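Local coordinates for nodulation fucosyltransferase NodZ (Bradyrhizobium sp., PDB 3SIW), which belongs to the NodZ family of the GT-B glycosyltransferase clan and, in this model, holds guanosine-5'-diphosphate between its two sheet-and-helix halves, at residues A[17-22]-A[143-148]; A[155-160]-A[264-269]; A[220-225]-A[272-277]. All blocks are in the same frame, centred on the assembly; numbering follows the deposited sequence.

Overall arrangement
All three contacts are largely buried, and each has a segment that reaches GDP. Interaction 1 lies nearest the centre of the chain and joins helices 15-32 and 138-147 through purely aliphatic and aromatic side chains. Interactions 2 and 3 share helix 258-274: the first sets it against helix 152-166, the second sets its C-terminal part against strand 217-223. Their centres are about 11 Å apart, and Ile-158 packs on Tyr-272 and Leu-273 to join them. Interaction 1, about 17 and 18 Å from the other two between centres, meets interaction 3 where Phe-145 touches Tyr-272. A charged group enters only interaction 2, at its more exposed border; interaction 3 adds two cysteine sulfurs to its apolar core.

Interaction 1: residues A[17-22]-A[143-148]; sequences DCLWSL and LIFRNI. With GDP (guanosine-5'-diphosphate), chain B.
Leu-19 swings its CG to the side opposite its own carbonyl carbon (chi1 -72°), and its two methyls part on the way to 143-148, CD1 going to Phe-145 and CD2 to Ile-148. Ile-148 answers with CG1 folded between its backbone N and carbonyl carbon (chi1 64°), which brings CD1 to 3.6 Å from Leu-19 CD2. On the other branch, Leu-19 CD1 rests obliquely against the outer corner of the Phe-145 ring, 3.7 Å from CE1 and nearly as close to CZ, the two side chains crossing at about a right angle. One turn further on, Leu-22 continues the apolar surface: its CD2 meets Ile-144 CG2 at 4.0 Å, while its CG lies 4.1 Å from Ile-144 CD1. Ile-144 thus uses both branches on Leu-22, and CG2 also looks toward Leu-19. The axes of helical segments 17-22 and 143-147 approach to 10.1 Å at 110°, so the contact is compact and made by few residues. At the start of 17-22, Asp-17 N donates to GDP O2A over 3.1 Å; this early turn of a helix would probably favour the diphosphate's negative charge. Ser-21 OG bonds to Asp-17 OD1 at 3.1 Å, and Arg-11 forms a salt bridge with the other carboxylate oxygen, so the side chain beside that amide is gripped from two residues. Around this core, Met-271 of helix 258-274 covers Leu-19 and Phe-145, Tyr-292 stacks on the Phe-145 ring, and Ile-64 of strand 63-64 packs on Ile-148.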
loop_
_atom_site.group_PDB
_atom_site.type_symbol
_atom_site.label_atom_id
_atom_site.label_comp_id
_atom_site.label_asym_id
_atom_site.label_seq_id
_atom_site.Cartn_x
_atom_site.Cartn_y
_atom_site.Cartn_z
ATOM N N ASP A 17 -1.787 -0.826 -2.360
ATOM C CA ASP A 17 -2.648 -0.157 -3.339
ATOM C C ASP A 17 -3.420 0.986 -2.701
ATOM O O ASP A 17 -3.376 2.099 -3.198
ATOM C CB ASP A 17 -3.558 -1.239 -3.981
ATOM C CG ASP A 17 -4.393 -0.732 -5.130
ATOM O OD1 ASP A 17 -4.498 0.504 -5.359
ATOM O OD2 ASP A 17 -4.988 -1.609 -5.820
ATOM N N CYS A 18 -4.118 0.724 -1.591
ATOM C CA CYS A 18 -4.878 1.747 -0.898
ATOM C C CYS A 18 -4.039 2.992 -0.579
ATOM O O CYS A 18 -4.491 4.090 -0.869
ATOM C CB CYS A 18 -5.487 1.223 0.402
ATOM S SG CYS A 18 -6.733 -0.050 0.086
ATOM N N LEU A 19 -2.840 2.806 -0.036
ATOM C CA LEU A 19 -2.023 3.901 0.453
ATOM C C LEU A 19 -1.364 4.692 -0.722
ATOM O O LEU A 19 -1.246 5.883 -0.687
ATOM C CB LEU A 19 -0.968 3.348 1.390
ATOM C CG LEU A 19 -1.548 2.888 2.736
ATOM C CD1 LEU A 19 -0.524 2.105 3.559
ATOM C CD2 LEU A 19 -2.154 4.118 3.438
ATOM N N TRP A 20 -0.971 3.980 -1.770
ATOM C CA TRP A 20 -0.439 4.606 -2.986
ATOM C C TRP A 20 -1.567 5.404 -3.690
ATOM O O TRP A 20 -1.374 6.565 -4.061
ATOM C CB TRP A 20 0.095 3.527 -3.887
ATOM C CG TRP A 20 1.033 3.987 -4.986
ATOM C CD1 TRP A 20 1.200 5.258 -5.463
ATOM C CD2 TRP A 20 1.951 3.182 -5.673
ATOM N NE1 TRP A 20 2.182 5.289 -6.429
ATOM C CE2 TRP A 20 2.647 4.017 -6.597
ATOM C CE3 TRP A 20 2.282 1.819 -5.611
ATOM C CZ2 TRP A 20 3.643 3.527 -7.442
ATOM C CZ3 TRP A 20 3.242 1.344 -6.461
ATOM C CH2 TRP A 20 3.934 2.207 -7.357
ATOM N N SER A 21 -2.732 4.773 -3.895
ATOM C CA SER A 21 -3.877 5.465 -4.457
ATOM C C SER A 21 -4.256 6.728 -3.608
ATOM O O SER A 21 -4.620 7.764 -4.118
ATOM C CB SER A 21 -5.066 4.509 -4.581
ATOM O OG SER A 21 -4.758 3.572 -5.616
ATOM N N LEU A 22 -4.173 6.588 -2.292
ATOM C CA LEU A 22 -4.412 7.700 -1.372
ATOM C C LEU A 22 -3.463 8.872 -1.652
ATOM O O LEU A 22 -3.900 10.018 -1.661
ATOM C CB LEU A 22 -4.219 7.269 0.063
ATOM C CG LEU A 22 -4.391 8.329 1.171
ATOM C CD1 LEU A 22 -5.780 9.006 1.049
ATOM C CD2 LEU A 22 -4.165 7.744 2.551
ATOM N N LEU A 143 5.174 11.235 1.827
ATOM C CA LEU A 143 4.445 12.154 2.677
ATOM C C LEU A 143 3.284 11.432 3.374
ATOM O O LEU A 143 3.033 11.609 4.575
ATOM C CB LEU A 143 3.987 13.385 1.902
ATOM C CG LEU A 143 3.406 14.463 2.813
ATOM C CD1 LEU A 143 3.753 15.895 2.292
ATOM C CD2 LEU A 143 1.942 14.255 2.922
ATOM N N ILE A 144 2.571 10.610 2.628
ATOM C CA ILE A 144 1.498 9.816 3.228
ATOM C C ILE A 144 2.000 8.915 4.351
ATOM O O ILE A 144 1.404 8.917 5.446
ATOM C CB ILE A 144 0.720 8.993 2.173
ATOM C CG1 ILE A 144 -0.088 9.932 1.267
ATOM C CG2 ILE A 144 -0.188 7.956 2.848
ATOM C CD1 ILE A 144 -1.136 10.780 1.900
ATOM N N PHE A 145 3.066 8.156 4.111
ATOM C CA PHE A 145 3.605 7.288 5.161
ATOM C C PHE A 145 4.122 8.011 6.370
ATOM O O PHE A 145 4.103 7.467 7.451
ATOM C CB PHE A 145 4.683 6.365 4.618
ATOM C CG PHE A 145 4.089 5.220 3.786
ATOM C CD1 PHE A 145 3.541 4.119 4.413
ATOM C CD2 PHE A 145 4.051 5.283 2.432
ATOM C CE1 PHE A 145 3.000 3.069 3.670
ATOM C CE2 PHE A 145 3.499 4.222 1.686
ATOM C CZ PHE A 145 2.976 3.147 2.295
ATOM N N ARG A 146 4.576 9.244 6.188
ATOM C CA ARG A 146 5.035 10.002 7.340
ATOM C C ARG A 146 3.869 10.725 8.094
ATOM O O ARG A 146 4.052 11.172 9.192
ATOM C CB ARG A 146 6.087 11.014 6.873
ATOM C CG ARG A 146 7.398 10.389 6.431
ATOM C CD ARG A 146 8.409 11.484 6.094
ATOM N NE ARG A 146 8.538 12.418 7.229
ATOM C CZ ARG A 146 9.344 12.219 8.263
ATOM N NH1 ARG A 146 10.089 11.134 8.333
ATOM N NH2 ARG A 146 9.369 13.079 9.249
ATOM N N ASN A 147 2.694 10.865 7.491
ATOM C CA ASN A 147 1.670 11.722 8.059
ATOM C C ASN A 147 0.375 11.025 8.413
ATOM O O ASN A 147 -0.630 11.685 8.755
ATOM C CB ASN A 147 1.476 12.908 7.148
ATOM C CG ASN A 147 2.658 13.795 7.183
ATOM O OD1 ASN A 147 2.808 14.545 8.143
ATOM N ND2 ASN A 147 3.608 13.577 6.272
ATOM N N ILE A 148 0.381 9.692 8.312
ATOM C CA ILE A 148 -0.656 8.902 8.963
ATOM C C ILE A 148 0.045 7.956 9.940
ATOM O O ILE A 148 1.246 7.662 9.812
ATOM C CB ILE A 148 -1.570 8.182 7.975
ATOM C CG1 ILE A 148 -0.810 7.147 7.151
ATOM C CG2 ILE A 148 -2.326 9.197 7.050
ATOM C CD1 ILE A 148 -1.740 6.345 6.210
HETATM P PB GDP B . -0.244 -6.471 -4.458
HETATM O O1B GDP B . 0.017 -5.280 -5.559
HETATM O O2B GDP B . 0.689 -7.663 -4.384
HETATM O O3B GDP B . -1.759 -6.960 -4.747
HETATM O O3A GDP B . -0.091 -5.659 -2.993
HETATM P PA GDP B . -1.224 -4.971 -2.072
HETATM O O1A GDP B . -0.586 -4.605 -0.752
HETATM O O2A GDP B . -1.979 -3.919 -2.765
HETATM O "O5'" GDP B . -2.244 -6.317 -1.896
HETATM C "C5'" GDP B . -1.721 -7.492 -1.315
HETATM C "C4'" GDP B . -2.452 -7.887 -0.054
HETATM O "O4'" GDP B . -2.292 -9.357 0.115
HETATM C "C3'" GDP B . -1.580 -7.276 1.014
HETATM O "O3'" GDP B . -1.924 -5.949 1.390
HETATM C "C2'" GDP B . -1.879 -8.227 2.173
HETATM O "O2'" GDP B . -3.217 -7.971 2.709
HETATM C "C1'" GDP B . -1.782 -9.607 1.453
HETATM N N9 GDP B . -0.354 -9.953 1.382
HETATM C C8 GDP B . 0.450 -10.021 0.291
HETATM N N7 GDP B . 1.694 -10.349 0.683
HETATM C C5 GDP B . 1.704 -10.437 2.022
HETATM C C6 GDP B . 2.676 -10.732 2.982
HETATM O O6 GDP B . 3.852 -10.965 2.687
HETATM N N1 GDP B . 2.324 -10.725 4.347
HETATM C C2 GDP B . 1.002 -10.463 4.718
HETATM N N2 GDP B . 0.639 -10.476 6.022
HETATM N N3 GDP B . 0.095 -10.219 3.767
HETATM C C4 GDP B . 0.405 -10.180 2.457
#

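Interaction 2: residues A[155-160]-A[264-269]; sequences RARIDA and GASALI. With GDP (guanosine-5'-diphosphate), chain B.
The apolar part of the contact is a pairing of Ile-158 with Ile-269, whose CG1 atoms lie 4.0 Å apart as the two side chains run alongside each other, pointing opposite ways. The CA atoms of these residues are the nearest pair across the helices, at 5.9 Å.

A second kind of interaction sets an alkyl group against a charged one. Ile-269 CD1 sits over the centre of one face of the Arg-157 guanidinium, 3.4 Å from CZ, and the same methyl also reaches back to Arg-157 CB at 3.8 Å. The arginine chain bends at chi3 (66°), curling round this methyl so that its flat end lies over it, beside Ala-265 and Ser-266. There NH1 comes to 3.7 Å from Ala-265 CB, an oblique approach. The guanidinium is thereby packed like an apolar plate while its nitrogens remain available for polar partners.

In the ionic component, OE2 of Glu-262, one turn earlier on the helix, forms a salt bridge with Arg-157 NH2 and also a hydrogen bond with Ser-266 OG. The salt bridge probably steadies the rotation of the guanidinium above Ile-269.

Away from this interface, helix 258-274 meets the nucleotide: Ala-267 CB is 3.5 Å from GDP O2', and Asp-270 adds a hydrogen bond to GDP. Segments 155-160 and 264-269 cross at -44°; the helices that carry them, 152-166 and 258-274, lead into the adjacent parallel strands 170-176 and 279-283. Such side-by-side helices flanking a parallel sheet are typical of the Rossmann-like halves of GT-B glycosyltransferases, with a nucleotide in the cleft between the two halves.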
loop_
_atom_site.group_PDB
_atom_site.type_symbol
_atom_site.label_atom_id
_atom_site.label_comp_id
_atom_site.label_asym_id
_atom_site.label_seq_id
_atom_site.Cartn_x
_atom_site.Cartn_y
_atom_site.Cartn_z
ATOM N N ARG A 155 1.549 -0.685 16.187
ATOM C CA ARG A 155 2.924 -0.183 16.402
ATOM C C ARG A 155 3.670 -0.959 17.474
ATOM O O ARG A 155 4.851 -1.232 17.350
ATOM C CB ARG A 155 2.935 1.305 16.760
ATOM C CG ARG A 155 2.471 2.139 15.652
ATOM C CD ARG A 155 2.804 3.600 15.865
ATOM N NE ARG A 155 1.580 4.197 16.225
ATOM C CZ ARG A 155 1.241 4.579 17.435
ATOM N NH1 ARG A 155 2.106 4.528 18.404
ATOM N NH2 ARG A 155 0.037 5.067 17.621
ATOM N N ALA A 156 2.982 -1.295 18.554
ATOM C CA ALA A 156 3.596 -2.059 19.645
ATOM C C ALA A 156 4.112 -3.427 19.132
ATOM O O ALA A 156 5.184 -3.878 19.493
ATOM C CB ALA A 156 2.587 -2.247 20.828
ATOM N N ARG A 157 3.345 -4.072 18.263
ATOM C CA ARG A 157 3.765 -5.333 17.659
ATOM C C ARG A 157 4.994 -5.169 16.794
ATOM O O ARG A 157 5.936 -5.993 16.848
ATOM C CB ARG A 157 2.591 -5.960 16.889
ATOM C CG ARG A 157 1.496 -6.416 17.870
ATOM C CD ARG A 157 0.202 -6.859 17.208
ATOM N NE ARG A 157 0.420 -8.070 16.420
ATOM C CZ ARG A 157 -0.474 -8.588 15.568
ATOM N NH1 ARG A 157 -1.676 -8.016 15.413
ATOM N NH2 ARG A 157 -0.156 -9.677 14.865
ATOM N N ILE A 158 5.007 -4.101 16.010
ATOM C CA ILE A 158 6.152 -3.794 15.162
ATOM C C ILE A 158 7.400 -3.549 16.044
ATOM O O ILE A 158 8.454 -4.081 15.764
ATOM C CB ILE A 158 5.886 -2.605 14.219
ATOM C CG1 ILE A 158 4.793 -2.938 13.221
ATOM C CG2 ILE A 158 7.192 -2.119 13.512
ATOM C CD1 ILE A 158 4.282 -1.763 12.378
ATOM N N ASP A 159 7.236 -2.775 17.132
ATOM C CA ASP A 159 8.311 -2.389 17.985
ATOM C C ASP A 159 8.897 -3.659 18.644
ATOM O O ASP A 159 10.099 -3.800 18.706
ATOM C CB ASP A 159 7.816 -1.394 19.039
ATOM C CG ASP A 159 7.523 0.011 18.421
ATOM O OD1 ASP A 159 7.994 0.227 17.258
ATOM O OD2 ASP A 159 6.757 0.801 19.008
ATOM N N ALA A 160 8.028 -4.549 19.150
ATOM C CA ALA A 160 8.470 -5.801 19.761
ATOM C C ALA A 160 9.256 -6.656 18.791
ATOM O O ALA A 160 10.328 -7.171 19.127
ATOM C CB ALA A 160 7.272 -6.587 20.366
ATOM N N GLY A 264 -5.549 -7.765 8.457
ATOM C CA GLY A 264 -5.105 -6.430 8.092
ATOM C C GLY A 264 -3.907 -6.001 8.911
ATOM O O GLY A 264 -2.933 -5.493 8.376
ATOM N N ALA A 265 -3.972 -6.228 10.224
ATOM C CA ALA A 265 -2.863 -5.881 11.111
ATOM C C ALA A 265 -1.620 -6.618 10.710
ATOM O O ALA A 265 -0.565 -6.037 10.636
ATOM C CB ALA A 265 -3.199 -6.205 12.585
ATOM N N SER A 266 -1.751 -7.911 10.418
ATOM C CA SER A 266 -0.598 -8.719 10.030
ATOM C C SER A 266 0.025 -8.198 8.723
ATOM O O SER A 266 1.248 -8.133 8.593
ATOM C CB SER A 266 -0.997 -10.204 9.900
ATOM O OG SER A 266 -1.230 -10.752 11.187
ATOM N N ALA A 267 -0.816 -7.795 7.778
ATOM C CA ALA A 267 -0.321 -7.198 6.517
ATOM C C ALA A 267 0.503 -5.945 6.796
ATOM O O ALA A 267 1.612 -5.768 6.275
ATOM C CB ALA A 267 -1.491 -6.906 5.560
ATOM N N LEU A 268 -0.008 -5.077 7.676
ATOM C CA LEU A 268 0.630 -3.799 7.948
ATOM C C LEU A 268 1.952 -3.990 8.675
ATOM O O LEU A 268 2.981 -3.328 8.355
ATOM C CB LEU A 268 -0.322 -2.861 8.727
ATOM C CG LEU A 268 -1.415 -2.235 7.850
ATOM C CD1 LEU A 268 -2.548 -1.653 8.694
ATOM C CD2 LEU A 268 -0.900 -1.169 6.828
ATOM N N ILE A 269 1.964 -4.921 9.604
ATOM C CA ILE A 269 3.193 -5.270 10.310
ATOM C C ILE A 269 4.280 -5.701 9.347
ATOM O O ILE A 269 5.406 -5.189 9.421
ATOM C CB ILE A 269 2.931 -6.328 11.384
ATOM C CG1 ILE A 269 2.056 -5.712 12.457
ATOM C CG2 ILE A 269 4.262 -6.924 11.924
ATOM C CD1 ILE A 269 1.431 -6.730 13.390
HETATM P PB GDP B . -0.244 -6.471 -4.458
HETATM O O1B GDP B . 0.017 -5.280 -5.559
HETATM O O2B GDP B . 0.689 -7.663 -4.384
HETATM O O3B GDP B . -1.759 -6.960 -4.747
HETATM O O3A GDP B . -0.091 -5.659 -2.993
HETATM P PA GDP B . -1.224 -4.971 -2.072
HETATM O O1A GDP B . -0.586 -4.605 -0.752
HETATM O O2A GDP B . -1.979 -3.919 -2.765
HETATM O "O5'" GDP B . -2.244 -6.317 -1.896
HETATM C "C5'" GDP B . -1.721 -7.492 -1.315
HETATM C "C4'" GDP B . -2.452 -7.887 -0.054
HETATM O "O4'" GDP B . -2.292 -9.357 0.115
HETATM C "C3'" GDP B . -1.580 -7.276 1.014
HETATM O "O3'" GDP B . -1.924 -5.949 1.390
HETATM C "C2'" GDP B . -1.879 -8.227 2.173
HETATM O "O2'" GDP B . -3.217 -7.971 2.709
HETATM C "C1'" GDP B . -1.782 -9.607 1.453
HETATM N N9 GDP B . -0.354 -9.953 1.382
HETATM C C8 GDP B . 0.450 -10.021 0.291
HETATM N N7 GDP B . 1.694 -10.349 0.683
HETATM C C5 GDP B . 1.704 -10.437 2.022
HETATM C C6 GDP B . 2.676 -10.732 2.982
HETATM O O6 GDP B . 3.852 -10.965 2.687
HETATM N N1 GDP B . 2.324 -10.725 4.347
HETATM C C2 GDP B . 1.002 -10.463 4.718
HETATM N N2 GDP B . 0.639 -10.476 6.022
HETATM N N3 GDP B . 0.095 -10.219 3.767
HETATM C C4 GDP B . 0.405 -10.180 2.457
#

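Interaction 3: residues A[220-225]-A[272-277]. With GDP (guanosine-5'-diphosphate), chain B.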
loop_
_atom_site.group_PDB
_atom_site.type_symbol
_atom_site.label_atom_id
_atom_site.label_comp_id
_atom_site.label_asym_id
_atom_site.label_seq_id
_atom_site.Cartn_x
_atom_site.Cartn_y
_atom_site.Cartn_z
ATOM N N PHE A 220 14.271 -12.106 6.748
ATOM C CA PHE A 220 12.863 -11.894 7.125
ATOM C C PHE A 220 11.959 -12.260 5.938
ATOM O O PHE A 220 12.031 -11.619 4.893
ATOM C CB PHE A 220 12.698 -10.427 7.511
ATOM C CG PHE A 220 11.296 -10.017 7.787
ATOM C CD1 PHE A 220 10.518 -10.740 8.622
ATOM C CD2 PHE A 220 10.772 -8.919 7.212
ATOM C CE1 PHE A 220 9.225 -10.373 8.919
ATOM C CE2 PHE A 220 9.478 -8.541 7.503
ATOM C CZ PHE A 220 8.701 -9.284 8.334
ATOM N N LEU A 221 11.149 -13.306 6.077
ATOM C CA LEU A 221 10.236 -13.711 5.046
ATOM C C LEU A 221 8.801 -13.256 5.305
ATOM O O LEU A 221 8.231 -13.501 6.396
ATOM C CB LEU A 221 10.240 -15.221 4.974
ATOM C CG LEU A 221 9.431 -15.901 3.897
ATOM C CD1 LEU A 221 9.894 -15.410 2.524
ATOM C CD2 LEU A 221 9.657 -17.414 4.030
ATOM N N CYS A 222 8.226 -12.608 4.298
ATOM C CA CYS A 222 6.825 -12.203 4.284
ATOM C C CYS A 222 6.170 -12.889 3.105
ATOM O O CYS A 222 6.493 -12.625 1.967
ATOM C CB CYS A 222 6.683 -10.692 4.123
ATOM S SG CYS A 222 7.456 -9.827 5.453
ATOM N N THR A 223 5.252 -13.785 3.383
ATOM C CA THR A 223 4.627 -14.514 2.329
ATOM C C THR A 223 3.235 -14.787 2.782
ATOM O O THR A 223 2.949 -14.822 3.987
ATOM C CB THR A 223 5.342 -15.844 2.047
ATOM O OG1 THR A 223 4.668 -16.539 1.011
ATOM C CG2 THR A 223 5.433 -16.755 3.304
ATOM N N ASP A 224 2.365 -15.033 1.823
ATOM C CA ASP A 224 0.999 -15.366 2.153
ATOM C C ASP A 224 0.792 -16.863 2.048
ATOM O O ASP A 224 -0.322 -17.339 2.196
ATOM C CB ASP A 224 0.048 -14.541 1.258
ATOM C CG ASP A 224 0.565 -14.404 -0.231
ATOM O OD1 ASP A 224 1.399 -15.244 -0.679
ATOM O OD2 ASP A 224 0.097 -13.478 -0.949
ATOM N N SER A 225 1.878 -17.626 1.856
ATOM C CA SER A 225 1.837 -19.085 1.770
ATOM C C SER A 225 2.643 -19.897 2.828
ATOM O O SER A 225 3.860 -19.725 2.943
ATOM C CB SER A 225 2.353 -19.475 0.395
ATOM O OG SER A 225 2.688 -20.872 0.357
ATOM N N TYR A 272 5.476 -2.649 7.005
ATOM C CA TYR A 272 6.305 -1.705 7.735
ATOM C C TYR A 272 7.669 -2.262 8.110
ATOM O O TYR A 272 8.666 -1.550 8.037
ATOM C CB TYR A 272 5.551 -1.146 8.956
ATOM C CG TYR A 272 4.611 0.005 8.571
ATOM C CD1 TYR A 272 3.481 -0.204 7.791
ATOM C CD2 TYR A 272 4.866 1.323 8.989
ATOM C CE1 TYR A 272 2.620 0.828 7.455
ATOM C CE2 TYR A 272 3.999 2.371 8.650
ATOM C CZ TYR A 272 2.885 2.127 7.911
ATOM O OH TYR A 272 2.003 3.126 7.550
ATOM N N LEU A 273 7.717 -3.527 8.505
ATOM C CA LEU A 273 8.979 -4.187 8.812
ATOM C C LEU A 273 9.849 -4.384 7.591
ATOM O O LEU A 273 11.054 -4.257 7.676
ATOM C CB LEU A 273 8.761 -5.482 9.573
ATOM C CG LEU A 273 8.359 -5.354 11.059
ATOM C CD1 LEU A 273 7.944 -6.706 11.559
ATOM C CD2 LEU A 273 9.429 -4.686 11.926
ATOM N N LEU A 274 9.246 -4.700 6.458
ATOM C CA LEU A 274 10.012 -4.793 5.250
ATOM C C LEU A 274 10.795 -3.479 4.960
ATOM O O LEU A 274 11.939 -3.522 4.458
ATOM C CB LEU A 274 9.120 -5.166 4.098
ATOM C CG LEU A 274 8.732 -6.643 3.978
ATOM C CD1 LEU A 274 7.601 -6.724 2.969
ATOM C CD2 LEU A 274 9.991 -7.480 3.448
ATOM N N ALA A 275 10.182 -2.323 5.272
ATOM C CA ALA A 275 10.800 -1.019 5.081
ATOM C C ALA A 275 11.950 -0.728 6.041
ATOM O O ALA A 275 12.599 0.299 5.914
ATOM C CB ALA A 275 9.692 0.128 5.125
ATOM N N ARG A 276 12.188 -1.604 7.018
ATOM C CA ARG A 276 13.327 -1.512 7.944
ATOM C C ARG A 276 14.510 -2.451 7.587
ATOM O O ARG A 276 15.526 -2.502 8.285
ATOM C CB ARG A 276 12.879 -1.856 9.366
ATOM C CG ARG A 276 11.577 -1.198 9.901
ATOM C CD ARG A 276 11.690 0.299 10.140
ATOM N NE ARG A 276 13.011 0.728 10.576
ATOM C CZ ARG A 276 13.360 0.961 11.844
ATOM N NH1 ARG A 276 12.491 0.763 12.832
ATOM N NH2 ARG A 276 14.591 1.366 12.122
ATOM N N CYS A 277 14.405 -3.142 6.466
ATOM C CA CYS A 277 15.452 -4.083 6.023
ATOM C C CYS A 277 16.588 -3.344 5.327
ATOM O O CYS A 277 16.434 -2.178 4.885
ATOM C CB CYS A 277 14.807 -5.151 5.106
ATOM S SG CYS A 277 13.619 -6.184 6.029
HETATM P PB GDP B . -0.244 -6.471 -4.458
HETATM O O1B GDP B . 0.017 -5.280 -5.559
HETATM O O2B GDP B . 0.689 -7.663 -4.384
HETATM O O3B GDP B . -1.759 -6.960 -4.747
HETATM O O3A GDP B . -0.091 -5.659 -2.993
HETATM P PA GDP B . -1.224 -4.971 -2.072
HETATM O O1A GDP B . -0.586 -4.605 -0.752
HETATM O O2A GDP B . -1.979 -3.919 -2.765
HETATM O "O5'" GDP B . -2.244 -6.317 -1.896
HETATM C "C5'" GDP B . -1.721 -7.492 -1.315
HETATM C "C4'" GDP B . -2.452 -7.887 -0.054
HETATM O "O4'" GDP B . -2.292 -9.357 0.115
HETATM C "C3'" GDP B . -1.580 -7.276 1.014
HETATM O "O3'" GDP B . -1.924 -5.949 1.390
HETATM C "C2'" GDP B . -1.879 -8.227 2.173
HETATM O "O2'" GDP B . -3.217 -7.971 2.709
HETATM C "C1'" GDP B . -1.782 -9.607 1.453
HETATM N N9 GDP B . -0.354 -9.953 1.382
HETATM C C8 GDP B . 0.450 -10.021 0.291
HETATM N N7 GDP B . 1.694 -10.349 0.683
HETATM C C5 GDP B . 1.704 -10.437 2.022
HETATM C C6 GDP B . 2.676 -10.732 2.982
HETATM O O6 GDP B . 3.852 -10.965 2.687
HETATM N N1 GDP B . 2.324 -10.725 4.347
HETATM C C2 GDP B . 1.002 -10.463 4.718
HETATM N N2 GDP B . 0.639 -10.476 6.022
HETATM N N3 GDP B . 0.095 -10.219 3.767
HETATM C C4 GDP B . 0.405 -10.180 2.457
#
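Phe-220 stretches its ring toward the C-terminal part of helix 258-274, with CG placed opposite the backbone N (chi1 174°), and three residues of 272-277 gather round it. Leu-273 CB approaches the ring obliquely, 3.8 Å from CE2. Leu-274 is met through both backbone and side chain: its N lies at the ring edge, near the ring plane, and its CD2 is 4.1 Å from Phe-220 CD2. Cys-277, just beyond, brings SG to 4.1 Å from Phe-220 CD2, an oblique sulfur-aromatic contact 5.4 Å from SG to the ring centroid.

Two residues along the strand, Cys-222 carries its SG beside its own backbone N (chi1 -61°), which sets it against the branch carbon of Leu-274, 3.7 Å from CG, with CD1 and CD2 equally far at 4.0 Å. Phe-220 and Cys-222, side by side on the strand, thus present one surface to Leu-274. Phe-166 and Phe-240 add further aromatic neighbours to Phe-220.

Beyond the packed residues the strand reaches the nucleotide: Thr-223 N is 3.2 Å from GDP O6, and Thr-223 OG1 closes an ST turn by accepting from Ser-225 N.

Carbon and sulfur make up nearly all of the meeting surface, and the two segments share no hydrogen bond, so the fit of apolar surfaces probably sets the spacing of helix and sheet, while backbone bonds to strand 170-176 hold Phe-220 and Cys-222 in line.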